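Local coordinates for protein catechol 2,3-dioxygenase (Rhodococcus sp., PDB 2WL9) that probably catalyses the extradiol cleavage of catechol rings with molecular oxygen at a bound iron ion, in the breakdown of aromatic hydrocarbons, at residues K3-G8 with G66-G71; R44-H49 with F140-Q145; A85-E90 with V106-P111; N114-F119 with R162-L167. All blocks are in the same frame, centred on the assembly; numbering follows the deposited sequence.

Contact 1 (K3-G8 with G66-G71)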
loop_
_atom_site.group_PDB
_atom_site.type_symbol
_atom_site.label_atom_id
_atom_site.label_comp_id
_atom_site.label_asym_id
_atom_site.label_seq_id
_atom_site.Cartn_x
_atom_site.Cartn_y
_atom_site.Cartn_z
ATOM N N LYS C 3 -5.073 19.340 26.276
ATOM C CA LYS C 3 -3.618 19.537 26.286
ATOM C C LYS C 3 -3.155 20.502 25.205
ATOM O O LYS C 3 -3.803 20.626 24.163
ATOM C CB LYS C 3 -2.914 18.195 26.066
ATOM C CG LYS C 3 -3.226 17.133 27.113
ATOM C CD LYS C 3 -2.804 15.740 26.650
ATOM C CE LYS C 3 -2.866 14.723 27.792
ATOM N NZ LYS C 3 -4.263 14.460 28.251
ATOM N N VAL C 4 -2.022 21.167 25.442
ATOM C CA VAL C 4 -1.347 21.944 24.385
ATOM C C VAL C 4 -0.978 20.984 23.244
ATOM O O VAL C 4 -0.580 19.847 23.493
ATOM C CB VAL C 4 -0.097 22.682 24.928
ATOM C CG1 VAL C 4 0.739 23.260 23.802
ATOM C CG2 VAL C 4 -0.513 23.789 25.892
ATOM N N THR C 5 -1.146 21.438 22.003
ATOM C CA THR C 5 -0.977 20.575 20.832
ATOM C C THR C 5 0.304 20.854 20.023
ATOM O O THR C 5 0.736 20.000 19.234
ATOM C CB THR C 5 -2.183 20.695 19.893
ATOM O OG1 THR C 5 -2.313 22.058 19.475
ATOM C CG2 THR C 5 -3.478 20.258 20.595
ATOM N N GLU C 6 0.886 22.045 20.205
ATOM C CA GLU C 6 2.137 22.446 19.526
ATOM C C GLU C 6 2.676 23.776 20.043
ATOM O O GLU C 6 1.932 24.581 20.611
ATOM C CB GLU C 6 1.941 22.578 18.007
ATOM C CG GLU C 6 0.827 23.565 17.601
ATOM C CD GLU C 6 0.725 23.776 16.093
ATOM O OE1 GLU C 6 1.624 24.408 15.506
ATOM O OE2 GLU C 6 -0.267 23.329 15.490
ATOM N N LEU C 7 3.971 24.000 19.820
ATOM C CA LEU C 7 4.559 25.315 19.993
ATOM C C LEU C 7 4.184 26.161 18.768
ATOM O O LEU C 7 4.759 25.994 17.696
ATOM C CB LEU C 7 6.066 25.189 20.106
ATOM C CG LEU C 7 6.878 26.449 20.388
ATOM C CD1 LEU C 7 6.509 27.062 21.724
ATOM C CD2 LEU C 7 8.365 26.110 20.344
ATOM N N GLY C 8 3.215 27.048 18.934
ATOM C CA GLY C 8 2.624 27.771 17.807
ATOM C C GLY C 8 3.448 28.949 17.321
ATOM O O GLY C 8 3.676 29.097 16.114
ATOM N N GLY C 66 4.135 31.083 22.649
ATOM C CA GLY C 66 2.738 30.733 22.399
ATOM C C GLY C 66 2.510 29.247 22.171
ATOM O O GLY C 66 3.028 28.686 21.205
ATOM N N TRP C 67 1.740 28.618 23.060
ATOM C CA TRP C 67 1.354 27.206 22.922
ATOM C C TRP C 67 -0.073 27.067 22.427
ATOM O O TRP C 67 -0.988 27.682 22.977
ATOM C CB TRP C 67 1.467 26.474 24.261
ATOM C CG TRP C 67 2.838 26.489 24.848
ATOM C CD1 TRP C 67 3.311 27.346 25.795
ATOM C CD2 TRP C 67 3.913 25.605 24.530
ATOM N NE1 TRP C 67 4.627 27.058 26.083
ATOM C CE2 TRP C 67 5.022 25.995 25.316
ATOM C CE3 TRP C 67 4.058 24.530 23.642
ATOM C CZ2 TRP C 67 6.250 25.337 25.255
ATOM C CZ3 TRP C 67 5.284 23.881 23.578
ATOM C CH2 TRP C 67 6.360 24.287 24.375
ATOM N N ARG C 68 -0.272 26.224 21.419
ATOM C CA ARG C 68 -1.587 26.057 20.808
ATOM C C ARG C 68 -2.453 24.972 21.457
ATOM O O ARG C 68 -1.958 23.912 21.850
ATOM C CB ARG C 68 -1.423 25.756 19.317
ATOM C CG ARG C 68 -2.711 25.801 18.507
ATOM C CD ARG C 68 -2.491 25.147 17.149
ATOM N NE ARG C 68 -3.597 25.397 16.228
ATOM C CZ ARG C 68 -3.669 24.908 14.992
ATOM N NH1 ARG C 68 -2.696 24.134 14.525
ATOM N NH2 ARG C 68 -4.714 25.194 14.221
ATOM N N VAL C 69 -3.751 25.247 21.558
ATOM C CA VAL C 69 -4.738 24.219 21.871
ATOM C C VAL C 69 -5.729 24.151 20.714
ATOM O O VAL C 69 -5.766 25.049 19.871
ATOM C CB VAL C 69 -5.452 24.444 23.232
ATOM C CG1 VAL C 69 -4.468 24.328 24.383
ATOM C CG2 VAL C 69 -6.178 25.778 23.280
ATOM N N ALA C 70 -6.511 23.078 20.665
ATOM C CA ALA C 70 -7.381 22.807 19.522
ATOM C C ALA C 70 -8.533 23.797 19.340
ATOM O O ALA C 70 -8.953 24.047 18.210
ATOM C CB ALA C 70 -7.925 21.375 19.600
ATOM N N GLY C 71 -9.058 24.333 20.441
ATOM C CA GLY C 71 -10.230 25.192 20.367
ATOM C C GLY C 71 -10.599 25.847 21.688
ATOM O O GLY C 71 -9.937 25.620 22.703
#
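The backbone oxygen of R68 is gripped twice by T5. T5 N donates to R68 O at 2.6 Å, almost straight (171°). T5 OG1 adds a weak bond to R68 O at 3.0 Å. This hydroxyl also bonds Q274 of the second subunit. R68 N bonds E6 O at 2.9 Å, and G8 N bonds G66 O at 2.8 Å. R68 is extended, with CG opposite its own N (chi1 -170°), and its chain crosses that of E6 obliquely. R68 NH1 forms a salt bridge to E6 OE2 at 2.7 Å. The oxygen lies in the guanidinium plane, the nitrogen above the carboxylate plane. E6 OE1 is held by R51, so the acid joins two arginines. L7 CD1 stands over one W67 ring face, 3.7 Å from the centroid of its six-membered ring, a CH-pi contact. V4 CG1 presses on W67 CB at 3.3 Å. L7 and W67 are an antiparallel non-hydrogen-bonded pair. Strands 6-14 and 61-68, the first strands of the two beta-alpha-beta-beta-beta modules of the N-terminal half, pair antiparallel here. Helix 157-167 packs on V4 and W67, helix 72-84 on V4 and V69, and strand 115-120 flanks strand 61-68.

Contact 2 (R44-H49 with F140-Q145)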
loop_
_atom_site.group_PDB
_atom_site.type_symbol
_atom_site.label_atom_id
_atom_site.label_comp_id
_atom_site.label_asym_id
_atom_site.label_seq_id
_atom_site.Cartn_x
_atom_site.Cartn_y
_atom_site.Cartn_z
ATOM N N ARG C 44 7.462 34.303 8.677
ATOM C CA ARG C 44 6.490 33.281 8.304
ATOM C C ARG C 44 7.233 32.039 7.818
ATOM O O ARG C 44 8.237 32.155 7.113
ATOM C CB ARG C 44 5.588 33.863 7.213
ATOM C CG ARG C 44 4.569 32.924 6.632
ATOM C CD ARG C 44 3.740 33.637 5.583
ATOM N NE ARG C 44 2.508 32.910 5.302
ATOM C CZ ARG C 44 1.915 32.846 4.116
ATOM N NH1 ARG C 44 2.449 33.445 3.056
ATOM N NH2 ARG C 44 0.798 32.149 3.986
ATOM N N MET C 45 6.750 30.856 8.209
ATOM C CA MET C 45 7.407 29.594 7.849
ATOM C C MET C 45 6.498 28.663 7.044
ATOM O O MET C 45 6.960 27.647 6.501
ATOM C CB MET C 45 7.871 28.844 9.105
ATOM C CG MET C 45 8.902 29.568 9.958
ATOM S SD MET C 45 9.195 28.699 11.503
ATOM C CE MET C 45 9.971 27.183 10.936
ATOM N N ASP C 46 5.213 28.997 6.983
ATOM C CA ASP C 46 4.209 28.116 6.382
ATOM C C ASP C 46 2.914 28.876 6.102
ATOM O O ASP C 46 2.936 30.095 5.975
ATOM C CB ASP C 46 3.957 26.884 7.269
ATOM C CG ASP C 46 3.428 27.238 8.664
ATOM O OD1 ASP C 46 3.188 28.429 8.961
ATOM O OD2 ASP C 46 3.251 26.304 9.477
ATOM N N ARG C 47 1.799 28.150 6.017
ATOM C CA ARG C 47 0.477 28.740 5.759
ATOM C C ARG C 47 0.067 29.847 6.747
ATOM O O ARG C 47 -0.608 30.806 6.362
ATOM C CB ARG C 47 -0.583 27.648 5.820
ATOM C CG ARG C 47 -1.015 27.016 4.507
ATOM C CD ARG C 47 -2.368 26.301 4.736
ATOM N NE ARG C 47 -2.411 25.733 6.085
ATOM C CZ ARG C 47 -3.510 25.501 6.804
ATOM N NH1 ARG C 47 -4.727 25.758 6.327
ATOM N NH2 ARG C 47 -3.382 24.998 8.019
ATOM N N TRP C 48 0.433 29.682 8.019
ATOM C CA TRP C 48 0.087 30.643 9.072
ATOM C C TRP C 48 0.599 32.030 8.724
ATOM O O TRP C 48 1.676 32.170 8.145
ATOM C CB TRP C 48 0.719 30.245 10.409
ATOM C CG TRP C 48 0.160 29.024 11.084
ATOM C CD1 TRP C 48 -0.383 27.906 10.489
ATOM C CD2 TRP C 48 0.163 28.768 12.494
ATOM N NE1 TRP C 48 -0.760 26.996 11.455
ATOM C CE2 TRP C 48 -0.429 27.498 12.691
ATOM C CE3 TRP C 48 0.584 29.504 13.614
ATOM C CZ2 TRP C 48 -0.596 26.938 13.970
ATOM C CZ3 TRP C 48 0.415 28.951 14.885
ATOM C CH2 TRP C 48 -0.172 27.680 15.051
ATOM N N HIS C 49 -0.172 33.053 9.085
ATOM C CA HIS C 49 0.276 34.434 8.927
ATOM C C HIS C 49 1.731 34.567 9.389
ATOM O O HIS C 49 2.557 35.169 8.686
ATOM C CB HIS C 49 -0.629 35.385 9.716
ATOM C CG HIS C 49 -0.133 36.796 9.741
ATOM N ND1 HIS C 49 0.607 37.304 10.788
ATOM C CD2 HIS C 49 -0.256 37.803 8.844
ATOM C CE1 HIS C 49 0.913 38.565 10.539
ATOM N NE2 HIS C 49 0.394 38.894 9.370
ATOM N N PHE C 140 9.431 24.111 5.331
ATOM C CA PHE C 140 9.716 23.825 6.729
ATOM C C PHE C 140 8.785 22.723 7.207
ATOM O O PHE C 140 7.693 22.539 6.660
ATOM C CB PHE C 140 9.571 25.078 7.617
ATOM C CG PHE C 140 10.669 26.087 7.426
ATOM C CD1 PHE C 140 11.887 25.943 8.085
ATOM C CD2 PHE C 140 10.491 27.177 6.579
ATOM C CE1 PHE C 140 12.905 26.872 7.908
ATOM C CE2 PHE C 140 11.507 28.105 6.384
ATOM C CZ PHE C 140 12.720 27.952 7.058
ATOM N N VAL C 141 9.243 21.973 8.206
ATOM C CA VAL C 141 8.412 20.999 8.905
ATOM C C VAL C 141 7.675 21.704 10.043
ATOM O O VAL C 141 8.292 22.110 11.037
ATOM C CB VAL C 141 9.257 19.836 9.493
ATOM C CG1 VAL C 141 8.368 18.870 10.249
ATOM C CG2 VAL C 141 10.034 19.108 8.395
ATOM N N THR C 142 6.362 21.873 9.905
ATOM C CA THR C 142 5.598 22.555 10.954
ATOM C C THR C 142 4.239 21.930 11.242
ATOM O O THR C 142 3.768 21.972 12.383
ATOM C CB THR C 142 5.342 24.048 10.636
ATOM O OG1 THR C 142 4.617 24.158 9.403
ATOM C CG2 THR C 142 6.645 24.851 10.566
ATOM N N GLU C 143 3.614 21.383 10.200
ATOM C CA GLU C 143 2.236 20.904 10.252
ATOM C C GLU C 143 1.987 19.897 11.376
ATOM O O GLU C 143 2.469 18.766 11.334
ATOM C CB GLU C 143 1.840 20.301 8.897
ATOM C CG GLU C 143 0.367 19.924 8.780
ATOM C CD GLU C 143 -0.552 21.128 8.755
ATOM O OE1 GLU C 143 -0.395 21.980 7.848
ATOM O OE2 GLU C 143 -1.437 21.217 9.643
ATOM N N GLY C 144 1.231 20.332 12.384
ATOM C CA GLY C 144 0.925 19.501 13.548
ATOM C C GLY C 144 2.132 19.289 14.451
ATOM O O GLY C 144 2.098 18.459 15.360
ATOM N N GLN C 145 3.191 20.051 14.202
ATOM C CA GLN C 145 4.433 19.942 14.962
ATOM C C GLN C 145 4.955 21.278 15.482
ATOM O O GLN C 145 5.993 21.315 16.141
ATOM C CB GLN C 145 5.507 19.263 14.114
ATOM C CG GLN C 145 5.297 17.771 13.916
ATOM C CD GLN C 145 6.502 17.110 13.286
ATOM O OE1 GLN C 145 7.627 17.286 13.743
ATOM N NE2 GLN C 145 6.272 16.349 12.227
HETATM O O HOH W 1 6.731 25.399 5.027
HETATM O O HOH W 2 -1.555 24.221 10.829
#
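M45 and F140 bring two loops together with CA atoms 6.3 Å apart, and the touching parts, 45-47 and 140-143, run 43° apart. Water 1 ties the backbones, giving a hydrogen to M45 O and accepting from F140 N. The side chains cross at about a right angle, M45 over one face of the ring. Its bend at chi3 (67°) turns M45 CE down to F140 CD1, at 3.7 Å. M45 SD stays higher, 5.2 Å from the F140 ring centroid, in a Met-aromatic contact. The main polar link is T142 OG1 donating to D46 OD2 at 2.5 Å, on the anti side of the carboxylate. OD2 also takes a salt bridge from R51. D46 OD1 accepts from W48 N at 3.2 Å, which makes an Asx turn. The carboxylate thus both shapes its own loop and holds the other. Water 2 gives a hydrogen to E143 OE2 and accepts from W48 NE1 at 3.0 Å. R47 reaches this water only weakly; its salt bridge is to E276 of the second subunit. The loop after strand 40-44 meets the loop before strand 149-152, while I215 of strand 210-217 touches both M45 and F140.

Contact 3 (A85-E90 with V106-P111)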
loop_
_atom_site.group_PDB
_atom_site.type_symbol
_atom_site.label_atom_id
_atom_site.label_comp_id
_atom_site.label_asym_id
_atom_site.label_seq_id
_atom_site.Cartn_x
_atom_site.Cartn_y
_atom_site.Cartn_z
ATOM N N ALA C 85 -4.868 24.754 40.146
ATOM C CA ALA C 85 -3.488 24.682 40.606
ATOM C C ALA C 85 -3.029 25.975 41.281
ATOM O O ALA C 85 -1.891 26.067 41.739
ATOM C CB ALA C 85 -2.564 24.334 39.437
ATOM N N GLY C 86 -3.914 26.969 41.337
ATOM C CA GLY C 86 -3.582 28.268 41.920
ATOM C C GLY C 86 -2.537 29.016 41.110
ATOM O O GLY C 86 -1.692 29.724 41.666
ATOM N N ILE C 87 -2.583 28.850 39.793
ATOM C CA ILE C 87 -1.662 29.555 38.906
ATOM C C ILE C 87 -2.386 30.764 38.330
ATOM O O ILE C 87 -3.436 30.612 37.704
ATOM C CB ILE C 87 -1.118 28.653 37.776
ATOM C CG1 ILE C 87 -0.245 27.533 38.363
ATOM C CG2 ILE C 87 -0.316 29.478 36.751
ATOM C CD1 ILE C 87 -0.001 26.384 37.418
ATOM N N PRO C 88 -1.836 31.968 38.557
ATOM C CA PRO C 88 -2.470 33.194 38.086
ATOM C C PRO C 88 -2.370 33.289 36.570
ATOM O O PRO C 88 -1.335 32.939 35.998
ATOM C CB PRO C 88 -1.634 34.302 38.740
ATOM C CG PRO C 88 -0.774 33.624 39.764
ATOM C CD PRO C 88 -0.563 32.243 39.244
ATOM N N PHE C 89 -3.445 33.729 35.925
ATOM C CA PHE C 89 -3.436 33.923 34.477
ATOM C C PHE C 89 -4.366 35.047 34.058
ATOM O O PHE C 89 -5.262 35.441 34.804
ATOM C CB PHE C 89 -3.775 32.625 33.723
ATOM C CG PHE C 89 -5.158 32.096 33.999
ATOM C CD1 PHE C 89 -5.366 31.167 35.012
ATOM C CD2 PHE C 89 -6.244 32.495 33.216
ATOM C CE1 PHE C 89 -6.640 30.661 35.267
ATOM C CE2 PHE C 89 -7.526 31.997 33.462
ATOM C CZ PHE C 89 -7.727 31.083 34.494
ATOM N N GLU C 90 -4.140 35.533 32.846
ATOM C CA GLU C 90 -4.894 36.618 32.257
ATOM C C GLU C 90 -5.706 36.075 31.087
ATOM O O GLU C 90 -5.163 35.408 30.206
ATOM C CB GLU C 90 -3.906 37.701 31.803
ATOM C CG GLU C 90 -4.500 38.883 31.068
ATOM C CD GLU C 90 -3.482 39.991 30.833
ATOM O OE1 GLU C 90 -2.745 40.354 31.773
ATOM O OE2 GLU C 90 -3.424 40.515 29.710
ATOM N N VAL C 106 -4.834 33.125 26.517
ATOM C CA VAL C 106 -4.604 33.230 27.940
ATOM C C VAL C 106 -3.122 33.580 28.142
ATOM O O VAL C 106 -2.249 33.011 27.483
ATOM C CB VAL C 106 -5.058 31.912 28.648
ATOM C CG1 VAL C 106 -4.023 31.370 29.599
ATOM C CG2 VAL C 106 -6.410 32.105 29.321
ATOM N N LYS C 107 -2.846 34.546 29.014
ATOM C CA LYS C 107 -1.468 34.954 29.292
ATOM C C LYS C 107 -1.075 34.666 30.740
ATOM O O LYS C 107 -1.836 34.962 31.672
ATOM C CB LYS C 107 -1.259 36.450 28.986
ATOM C CG LYS C 107 -1.456 36.850 27.527
ATOM C CD LYS C 107 -1.363 38.370 27.355
ATOM C CE LYS C 107 -1.270 38.769 25.892
ATOM N NZ LYS C 107 -1.481 40.229 25.692
ATOM N N LEU C 108 0.117 34.102 30.914
ATOM C CA LEU C 108 0.667 33.803 32.237
ATOM C C LEU C 108 2.197 33.737 32.189
ATOM O O LEU C 108 2.816 34.203 31.223
ATOM C CB LEU C 108 0.064 32.495 32.781
ATOM C CG LEU C 108 0.293 31.188 32.012
ATOM C CD1 LEU C 108 0.185 29.992 32.957
ATOM C CD2 LEU C 108 -0.653 31.026 30.813
ATOM N N HIS C 109 2.807 33.164 33.225
ATOM C CA HIS C 109 4.250 32.933 33.241
ATOM C C HIS C 109 4.577 31.530 33.716
ATOM O O HIS C 109 3.902 30.991 34.589
ATOM C CB HIS C 109 4.957 33.946 34.140
ATOM C CG HIS C 109 4.906 35.345 33.623
ATOM N ND1 HIS C 109 3.788 36.139 33.743
ATOM C CD2 HIS C 109 5.828 36.087 32.968
ATOM C CE1 HIS C 109 4.026 37.314 33.189
ATOM N NE2 HIS C 109 5.257 37.308 32.713
ATOM N N ASP C 110 5.627 30.940 33.159
ATOM C CA ASP C 110 6.085 29.649 33.660
ATOM C C ASP C 110 6.875 29.873 34.960
ATOM O O ASP C 110 7.036 31.025 35.380
ATOM C CB ASP C 110 6.843 28.853 32.575
ATOM C CG ASP C 110 8.301 29.268 32.408
ATOM O OD1 ASP C 110 8.801 30.168 33.117
ATOM O OD2 ASP C 110 8.953 28.661 31.531
ATOM N N PRO C 111 7.345 28.793 35.616
ATOM C CA PRO C 111 8.024 28.999 36.903
ATOM C C PRO C 111 9.358 29.732 36.790
ATOM O O PRO C 111 9.776 30.384 37.748
ATOM C CB PRO C 111 8.233 27.575 37.423
ATOM C CG PRO C 111 7.154 26.781 36.764
ATOM C CD PRO C 111 7.058 27.365 35.385
HETATM O O HOH W 3 1.290 32.976 35.998
#
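E90 and K107 leave the backbone by different first torsions: E90 CG lies opposite its own N (chi1 176°), while K107 CG lies opposite its carbonyl carbon (chi1 -63°). Both chains then stretch out and run side by side, pointing the same way. The flank of the lysine is touched before its end: E90 OE2 is 3.8 Å from K107 CD. The opposite charges of E90 OE2 and K107 NZ are 4.5 Å apart, too far for a salt bridge, and probably attract only weakly. Their backbones form an antiparallel hydrogen-bonded pair. E90 N donates to K107 O at 2.6 Å, and K107 N returns a bond to E90 O at 2.7 Å. Both donors lie in the carbonyl planes. Within this chain strand 90-91 is the outermost strand at one end of the N-terminal beta sheet. With strand 61-68, helix 72-84 and strands 104-109 and 115-120 it forms a beta-alpha-beta-beta-beta module, the unit of the vicinal oxygen chelate fold. Helix 72-84 ends in a Schellman motif at G86. I87 CG2 meets L108 CD1 at 3.9 Å, an oblique apolar contact. F89 CD2 reaches V106 CG2, also at 3.9 Å. L82 of helix 72-84 touches I87, F89 and L108 as well. Beyond the bonded pair a water takes over: it donates to P88 O at 2.6 Å and accepts from H109 N at 3.2 Å.

Contact 4 (N114-F119 with R162-L167)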
loop_
_atom_site.group_PDB
_atom_site.type_symbol
_atom_site.label_atom_id
_atom_site.label_comp_id
_atom_site.label_asym_id
_atom_site.label_seq_id
_atom_site.Cartn_x
_atom_site.Cartn_y
_atom_site.Cartn_z
ATOM N N ASN C 114 9.293 32.940 32.430
ATOM C CA ASN C 114 9.142 33.139 30.986
ATOM C C ASN C 114 7.678 33.398 30.608
ATOM O O ASN C 114 6.809 32.573 30.909
ATOM C CB ASN C 114 9.697 31.939 30.211
ATOM C CG ASN C 114 11.121 31.593 30.604
ATOM O OD1 ASN C 114 11.389 30.499 31.110
ATOM N ND2 ASN C 114 12.040 32.522 30.385
ATOM N N PRO C 115 7.390 34.551 29.971
ATOM C CA PRO C 115 6.005 34.807 29.580
ATOM C C PRO C 115 5.470 33.715 28.665
ATOM O O PRO C 115 6.064 33.410 27.627
ATOM C CB PRO C 115 6.085 36.144 28.839
ATOM C CG PRO C 115 7.256 36.821 29.461
ATOM C CD PRO C 115 8.256 35.703 29.658
ATOM N N THR C 116 4.342 33.145 29.065
ATOM C CA THR C 116 3.793 31.965 28.426
ATOM C C THR C 116 2.360 32.247 28.001
ATOM O O THR C 116 1.567 32.743 28.790
ATOM C CB THR C 116 3.848 30.781 29.401
ATOM O OG1 THR C 116 5.213 30.537 29.755
ATOM C CG2 THR C 116 3.239 29.519 28.786
ATOM N N GLU C 117 2.032 31.925 26.751
ATOM C CA GLU C 117 0.675 32.154 26.244
ATOM C C GLU C 117 0.051 30.865 25.737
ATOM O O GLU C 117 0.748 30.011 25.187
ATOM C CB GLU C 117 0.676 33.218 25.148
ATOM C CG GLU C 117 1.505 34.453 25.506
ATOM C CD GLU C 117 1.256 35.643 24.592
ATOM O OE1 GLU C 117 0.792 35.445 23.453
ATOM O OE2 GLU C 117 1.528 36.786 25.025
ATOM N N ILE C 118 -1.252 30.713 25.959
ATOM C CA ILE C 118 -1.996 29.556 25.446
ATOM C C ILE C 118 -3.184 30.046 24.609
ATOM O O ILE C 118 -4.005 30.845 25.070
ATOM C CB ILE C 118 -2.442 28.589 26.565
ATOM C CG1 ILE C 118 -1.262 28.239 27.487
ATOM C CG2 ILE C 118 -2.994 27.301 25.956
ATOM C CD1 ILE C 118 -1.668 27.944 28.908
ATOM N N PHE C 119 -3.264 29.560 23.374
ATOM C CA PHE C 119 -4.163 30.140 22.387
ATOM C C PHE C 119 -4.776 29.087 21.479
ATOM O O PHE C 119 -4.268 27.961 21.388
ATOM C CB PHE C 119 -3.382 31.135 21.518
ATOM C CG PHE C 119 -2.497 30.476 20.485
ATOM C CD1 PHE C 119 -2.950 30.279 19.184
ATOM C CD2 PHE C 119 -1.214 30.056 20.818
ATOM C CE1 PHE C 119 -2.127 29.679 18.216
ATOM C CE2 PHE C 119 -0.381 29.446 19.865
ATOM C CZ PHE C 119 -0.839 29.264 18.556
ATOM N N ARG C 162 6.628 20.081 36.349
ATOM C CA ARG C 162 5.243 19.983 36.829
ATOM C C ARG C 162 4.300 20.943 36.097
ATOM O O ARG C 162 3.188 20.562 35.716
ATOM C CB ARG C 162 5.154 20.235 38.339
ATOM C CG ARG C 162 5.891 19.226 39.202
ATOM C CD ARG C 162 5.634 19.488 40.676
ATOM N NE ARG C 162 6.606 18.803 41.526
ATOM C CZ ARG C 162 7.625 19.399 42.144
ATOM N NH1 ARG C 162 7.821 20.707 42.027
ATOM N NH2 ARG C 162 8.449 18.680 42.895
ATOM N N PHE C 163 4.753 22.183 35.909
ATOM C CA PHE C 163 3.988 23.192 35.177
ATOM C C PHE C 163 3.664 22.720 33.762
ATOM O O PHE C 163 2.503 22.695 33.354
ATOM C CB PHE C 163 4.757 24.520 35.147
ATOM C CG PHE C 163 4.148 25.565 34.244
ATOM C CD1 PHE C 163 3.030 26.287 34.650
ATOM C CD2 PHE C 163 4.706 25.837 32.996
ATOM C CE1 PHE C 163 2.468 27.255 33.826
ATOM C CE2 PHE C 163 4.150 26.805 32.156
ATOM C CZ PHE C 163 3.026 27.519 32.577
ATOM N N TYR C 164 4.691 22.337 33.018
ATOM C CA TYR C 164 4.493 21.912 31.640
ATOM C C TYR C 164 3.704 20.607 31.501
ATOM O O TYR C 164 2.999 20.433 30.516
ATOM C CB TYR C 164 5.810 21.906 30.862
ATOM C CG TYR C 164 6.287 23.311 30.581
ATOM C CD1 TYR C 164 5.619 24.122 29.658
ATOM C CD2 TYR C 164 7.385 23.841 31.252
ATOM C CE1 TYR C 164 6.035 25.420 29.409
ATOM C CE2 TYR C 164 7.816 25.142 31.012
ATOM C CZ TYR C 164 7.137 25.922 30.090
ATOM O OH TYR C 164 7.559 27.202 29.837
ATOM N N ARG C 165 3.780 19.725 32.500
ATOM C CA ARG C 165 2.931 18.529 32.502
ATOM C C ARG C 165 1.459 18.910 32.601
ATOM O O ARG C 165 0.618 18.308 31.938
ATOM C CB ARG C 165 3.322 17.551 33.609
ATOM C CG ARG C 165 4.615 16.827 33.314
ATOM C CD ARG C 165 4.810 15.569 34.138
ATOM N NE ARG C 165 6.111 14.973 33.831
ATOM C CZ ARG C 165 7.065 14.727 34.722
ATOM N NH1 ARG C 165 6.875 14.996 36.008
ATOM N NH2 ARG C 165 8.219 14.200 34.325
ATOM N N LEU C 166 1.161 19.929 33.405
ATOM C CA LEU C 166 -0.202 20.442 33.545
ATOM C C LEU C 166 -0.713 20.965 32.200
ATOM O O LEU C 166 -1.879 20.759 31.848
ATOM C CB LEU C 166 -0.258 21.546 34.613
ATOM C CG LEU C 166 -1.583 22.192 35.051
ATOM C CD1 LEU C 166 -1.360 22.966 36.330
ATOM C CD2 LEU C 166 -2.173 23.127 34.010
ATOM N N LEU C 167 0.166 21.643 31.459
ATOM C CA LEU C 167 -0.160 22.141 30.117
ATOM C C LEU C 167 -0.454 21.014 29.128
ATOM O O LEU C 167 -1.103 21.238 28.111
ATOM C CB LEU C 167 0.951 23.062 29.583
ATOM C CG LEU C 167 0.657 24.569 29.628
ATOM C CD1 LEU C 167 0.375 25.045 31.037
ATOM C CD2 LEU C 167 1.796 25.387 29.007
HETATM O O HOH W 4 6.181 28.547 27.940
#
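I118 and L167 make the closest apolar contact here, with I118 CD1 4.1 Å from L167 CD1. Strand 115-119 and helix 162-167 run nearly parallel, 11° apart, their axes 12.2 Å apart at the closest. Only side chains span the gap. The two branched chains cross obliquely. On the helix, L167 CD1 also lies over one face of the F163 ring, offset toward its rim. T116 CG2 comes to the F163 ring at its edge, 4.3 Å from CZ. It gets there because CG2 lies opposite the backbone N of T116, which turns the methyl toward the helix. All five touching residues are buried. L75 and L78 of helix 72-84 also pack on I118.

The other end is looser and polar. T116 OG1 and Y164 OH stand 4.1 Å apart and are joined through a water. It gives one hydrogen to T116 OG1 at 2.9 Å and the other to Y164 OH at 2.7 Å, lying in the plane of the tyrosine ring at its edge. T116 OG1 donates in turn to N114 O at 2.8 Å, from above the carbonyl plane. Y164 OH has a further bond to D110 OD2. The contact sets helix 157-167 of the iron-binding half against the beta strands of the N-terminal half. Its hydroxyls are satisfied through water, backbone and D110. The polar link between strand and helix is therefore indirect, and the direct contact is a small apolar one, at van der Waals range.

In the fold
From the N terminus, residues 3-8 open contact 1. Residues 44-49 open contact 2 before 66-71 closes contact 1, so these two cross. Contact 3 then opens and closes between 85 and 111, within the span of contact 2. Residues 114-119 open contact 4, 140-145 close contact 2, and 162-167 close contact 4; contacts 2 and 4 cross as well. Contacts 1, 3 and 4 follow in series and share the N-terminal beta sheet, through its middle, its far end and its helix-covered face. Contact 4 ties it to helix 157-167 of the iron-binding half. Contact 2 ties that domain to the linker leading into this half, and W48 touches both contact 1 and F119 of contact 4.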